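Local coordinates for protein parahox neighbor (PDB 5Z5M) that probably converts 5-hydroxyisourate to (S)-allantoin in two steps, hydrolysis followed by stereoselective decarboxylation, as a natural fusion of two enzymes of urate degradation, at residues Q67-E70 with L71-A74; R169-K173 with I174-D178. All blocks are in the same frame, centred on the assembly; numbering follows the deposited sequence.

Interaction 1: Q67-E70 with L71-A74; sequences QKLE and LLCA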
loop_
_atom_site.group_PDB
_atom_site.type_symbol
_atom_site.label_atom_id
_atom_site.label_comp_id
_atom_site.label_asym_id
_atom_site.label_seq_id
_atom_site.Cartn_x
_atom_site.Cartn_y
_atom_site.Cartn_z
ATOM N N GLN A 67 15.805 38.880 9.594
ATOM C CA GLN A 67 17.039 38.157 9.308
ATOM C C GLN A 67 16.804 37.065 8.270
ATOM O O GLN A 67 17.646 36.830 7.403
ATOM C CB GLN A 67 17.616 37.536 10.582
ATOM C CG GLN A 67 18.195 38.536 11.567
ATOM C CD GLN A 67 18.645 37.877 12.857
ATOM O OE1 GLN A 67 17.827 37.552 13.720
ATOM N NE2 GLN A 67 19.950 37.669 12.991
ATOM N N LYS A 68 15.659 36.399 8.363
ATOM C CA LYS A 68 15.335 35.323 7.432
ATOM C C LYS A 68 15.097 35.860 6.024
ATOM O O LYS A 68 15.615 35.310 5.054
ATOM C CB LYS A 68 14.115 34.541 7.927
ATOM C CG LYS A 68 14.423 33.622 9.118
ATOM C CD LYS A 68 13.168 32.982 9.688
ATOM C CE LYS A 68 13.471 32.255 10.979
ATOM N NZ LYS A 68 12.294 31.525 11.511
ATOM N N LEU A 69 14.331 36.940 5.911
ATOM C CA LEU A 69 14.049 37.520 4.600
ATOM C C LEU A 69 15.335 37.999 3.929
ATOM O O LEU A 69 15.498 37.869 2.711
ATOM C CB LEU A 69 13.052 38.672 4.717
ATOM C CG LEU A 69 12.471 39.149 3.384
ATOM C CD1 LEU A 69 11.705 38.018 2.703
ATOM C CD2 LEU A 69 11.584 40.369 3.581
ATOM N N GLU A 70 16.252 38.536 4.727
ATOM C CA GLU A 70 17.536 38.994 4.205
ATOM C C GLU A 70 18.404 37.829 3.741
ATOM O O GLU A 70 19.180 37.961 2.794
ATOM C CB GLU A 70 18.285 39.822 5.255
ATOM C CG GLU A 70 17.737 41.230 5.459
ATOM C CD GLU A 70 18.116 42.198 4.343
ATOM O OE1 GLU A 70 18.404 41.749 3.213
ATOM O OE2 GLU A 70 18.126 43.423 4.599
ATOM N N LEU A 71 18.282 36.689 4.413
ATOM C CA LEU A 71 19.008 35.500 3.996
ATOM C C LEU A 71 18.504 35.050 2.626
ATOM O O LEU A 71 19.290 34.693 1.750
ATOM C CB LEU A 71 18.857 34.380 5.027
ATOM C CG LEU A 71 19.698 33.116 4.829
ATOM C CD1 LEU A 71 20.171 32.589 6.174
ATOM C CD2 LEU A 71 18.906 32.046 4.101
ATOM N N LEU A 72 17.187 35.072 2.449
ATOM C CA LEU A 72 16.585 34.714 1.167
ATOM C C LEU A 72 17.028 35.658 0.049
ATOM O O LEU A 72 17.381 35.213 -1.041
ATOM C CB LEU A 72 15.058 34.714 1.267
ATOM C CG LEU A 72 14.417 33.692 2.206
ATOM C CD1 LEU A 72 12.903 33.773 2.125
ATOM C CD2 LEU A 72 14.906 32.280 1.895
ATOM N N CYS A 73 17.014 36.959 0.324
ATOM C CA CYS A 73 17.350 37.947 -0.698
ATOM C C CYS A 73 18.831 37.927 -1.047
ATOM O O CYS A 73 19.238 38.409 -2.103
ATOM C CB CYS A 73 16.937 39.349 -0.245
ATOM S SG CYS A 73 15.148 39.557 -0.122
ATOM N N ALA A 74 19.635 37.358 -0.156
ATOM C CA ALA A 74 21.063 37.237 -0.396
ATOM C C ALA A 74 21.342 36.130 -1.400
ATOM O O ALA A 74 22.434 36.050 -1.963
ATOM C CB ALA A 74 21.805 36.970 0.911
#
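With CG anti to the carbonyl carbon (chi1 -64°), the side chain of L72 lies beside its own backbone N and leans back along the helix, so that CG rests 3.5 Å from K68 O; C73 takes the same first rotamer and brings SG to 3.3 Å from L69 O. These are i to i+4 neighbours on the last turns of helix 65-73, a short helix of the OHCU decarboxylase domain, and the backbone bonds run the same way. L72 N gives the straightest of them, reaching K68 O at 3.1 Å with an N-H...O angle of 161°, while A74 N makes only a weak, bent bond to E70 O.

L69 and L72 form one apolar ridge: their CD1 methyls stand 4.4 Å apart, and both side chains pack on F155 of helix 151-173. L71 turns its CG the other way, anti to the backbone N, and its branch packs on V162 of that same helix and on Y26. The ammonium group of K68 reaches E152 of the second subunit in a salt bridge and also bonds to N61 O, so this turn helps join two copies of the protein. On the exposed side E70 folds over at chi2 (-76°), leaving OE1 4.5 Å from C73 CB.

Interaction 2: R169-K173 with I174-D178; sequences RLLSK and IDTSD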
loop_
_atom_site.group_PDB
_atom_site.type_symbol
_atom_site.label_atom_id
_atom_site.label_comp_id
_atom_site.label_asym_id
_atom_site.label_seq_id
_atom_site.Cartn_x
_atom_site.Cartn_y
_atom_site.Cartn_z
ATOM N N ARG A 169 26.102 22.059 0.472
ATOM C CA ARG A 169 27.411 22.688 0.587
ATOM C C ARG A 169 28.260 22.039 1.678
ATOM O O ARG A 169 29.468 21.861 1.508
ATOM C CB ARG A 169 27.259 24.181 0.857
ATOM C CG ARG A 169 26.768 24.960 -0.347
ATOM C CD ARG A 169 26.423 26.385 0.042
ATOM N NE ARG A 169 26.038 27.184 -1.115
ATOM C CZ ARG A 169 25.462 28.376 -1.036
ATOM N NH1 ARG A 169 25.197 28.911 0.150
ATOM N NH2 ARG A 169 25.146 29.032 -2.143
ATOM N N LEU A 170 27.623 21.688 2.792
ATOM C CA LEU A 170 28.302 20.991 3.884
ATOM C C LEU A 170 28.858 19.652 3.408
ATOM O O LEU A 170 29.979 19.280 3.750
ATOM C CB LEU A 170 27.353 20.767 5.067
ATOM C CG LEU A 170 27.082 21.950 5.998
ATOM C CD1 LEU A 170 25.905 21.645 6.916
ATOM C CD2 LEU A 170 28.329 22.289 6.819
ATOM N N LEU A 171 28.063 18.932 2.620
ATOM C CA LEU A 171 28.464 17.619 2.106
ATOM C C LEU A 171 29.676 17.712 1.178
ATOM O O LEU A 171 30.509 16.801 1.136
ATOM C CB LEU A 171 27.300 16.952 1.368
ATOM C CG LEU A 171 26.221 16.286 2.226
ATOM C CD1 LEU A 171 25.093 15.778 1.349
ATOM C CD2 LEU A 171 26.803 15.147 3.043
ATOM N N SER A 172 29.775 18.808 0.433
ATOM C CA SER A 172 30.847 18.952 -0.548
ATOM C C SER A 172 32.146 19.435 0.094
ATOM O O SER A 172 33.231 19.205 -0.441
ATOM C CB SER A 172 30.427 19.904 -1.673
ATOM O OG SER A 172 30.317 21.236 -1.208
ATOM N N LYS A 173 32.039 20.079 1.250
ATOM C CA LYS A 173 33.218 20.602 1.935
ATOM C C LYS A 173 33.774 19.639 2.978
ATOM O O LYS A 173 34.941 19.733 3.357
ATOM C CB LYS A 173 32.897 21.938 2.608
ATOM C CG LYS A 173 32.634 23.070 1.643
ATOM C CD LYS A 173 32.202 24.320 2.388
ATOM C CE LYS A 173 33.191 24.663 3.488
ATOM N NZ LYS A 173 34.582 24.812 2.982
ATOM N N ILE A 174 32.937 18.715 3.438
ATOM C CA ILE A 174 33.314 17.822 4.529
ATOM C C ILE A 174 33.523 16.385 4.050
ATOM O O ILE A 174 32.730 15.859 3.272
ATOM C CB ILE A 174 32.250 17.855 5.650
ATOM C CG1 ILE A 174 32.379 19.155 6.454
ATOM C CG2 ILE A 174 32.377 16.642 6.567
ATOM C CD1 ILE A 174 31.287 19.357 7.484
ATOM N N ASP A 175 34.606 15.766 4.512
ATOM C CA ASP A 175 34.904 14.369 4.202
ATOM C C ASP A 175 34.006 13.448 5.028
ATOM O O ASP A 175 34.178 13.320 6.237
ATOM C CB ASP A 175 36.387 14.076 4.469
ATOM C CG ASP A 175 36.750 12.610 4.280
ATOM O OD1 ASP A 175 35.966 11.851 3.675
ATOM O OD2 ASP A 175 37.843 12.219 4.734
ATOM N N THR A 176 33.047 12.805 4.370
ATOM C CA THR A 176 32.073 11.976 5.074
ATOM C C THR A 176 32.397 10.489 4.967
ATOM O O THR A 176 31.529 9.648 5.179
ATOM C CB THR A 176 30.638 12.211 4.543
ATOM O OG1 THR A 176 30.587 11.934 3.139
ATOM C CG2 THR A 176 30.204 13.657 4.784
ATOM N N SER A 177 33.648 10.162 4.658
ATOM C CA SER A 177 34.034 8.764 4.488
ATOM C C SER A 177 33.942 7.987 5.803
ATOM O O SER A 177 33.923 6.757 5.801
ATOM C CB SER A 177 35.451 8.661 3.917
ATOM O OG SER A 177 36.418 8.998 4.893
ATOM N N ASP A 178 33.868 8.707 6.920
ATOM C CA ASP A 178 33.766 8.068 8.227
ATOM C C ASP A 178 32.333 8.045 8.757
ATOM O O ASP A 178 32.101 7.664 9.908
ATOM C CB ASP A 178 34.677 8.767 9.242
ATOM C CG ASP A 178 34.278 10.209 9.495
ATOM O OD1 ASP A 178 33.599 10.806 8.631
ATOM O OD2 ASP A 178 34.643 10.745 10.563
HETATM O O HOH W 1 30.800 14.070 1.661
HETATM O O HOH W 2 32.482 15.367 0.763
#
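I174 lies against the last turn of helix 151-173, its CB only 3.3 Å from L170 O and its CD1 4.2 Å from L170 CD2. CG1 stands opposite its own carbonyl carbon (chi1 -75°), beside the backbone N, which keeps the branch close to L170 O, and the buried side chain also packs on F21 and L52. The backbone bond is of ordinary length, I174 N to L170 O 3.0 Å, but bent (132°) and weak.

I174 is where the chain leaves helical phi/psi, so this is the C-terminal end of the long helix running into the loop before strand 182-189. In contrast to the buried I174 side chain, the main-chain C=O of L171 has water for a partner. One water bridges L171 O and T176 OG1, lying 2.6 Å from the hydroxyl; a second, between L171 O and I174 O, is doubtful and perhaps an alternative site. L171 CD2 and T176 CG2 make a single methyl contact at 4.1 Å, crossing at a slant, and both side chains continue onto I49. Farther out, D175 starts an Asx turn: its OD1 accepts S177 N at 3.0 Å, the donor coming from above the carboxylate plane.

Along the chain the two contacts come in series, interaction 1 at the end of helix 65-73 and interaction 2 at the end of helix 151-173. Their centres are 25 Å apart and their nearest atoms about 8 Å apart, so they do not touch. What joins them is the long helix itself: in its first half and middle, F155, L159 and V162 carry the leucines of 67-74, and its last turn forms the first half of interaction 2. Helix 65-73 is thus packed within the decarboxylase part and reaches the second subunit, whereas residues 174-178 lead toward strand 182-189 and the transthyretin-like hydrolase part, so interaction 2 probably sits near the junction of the two.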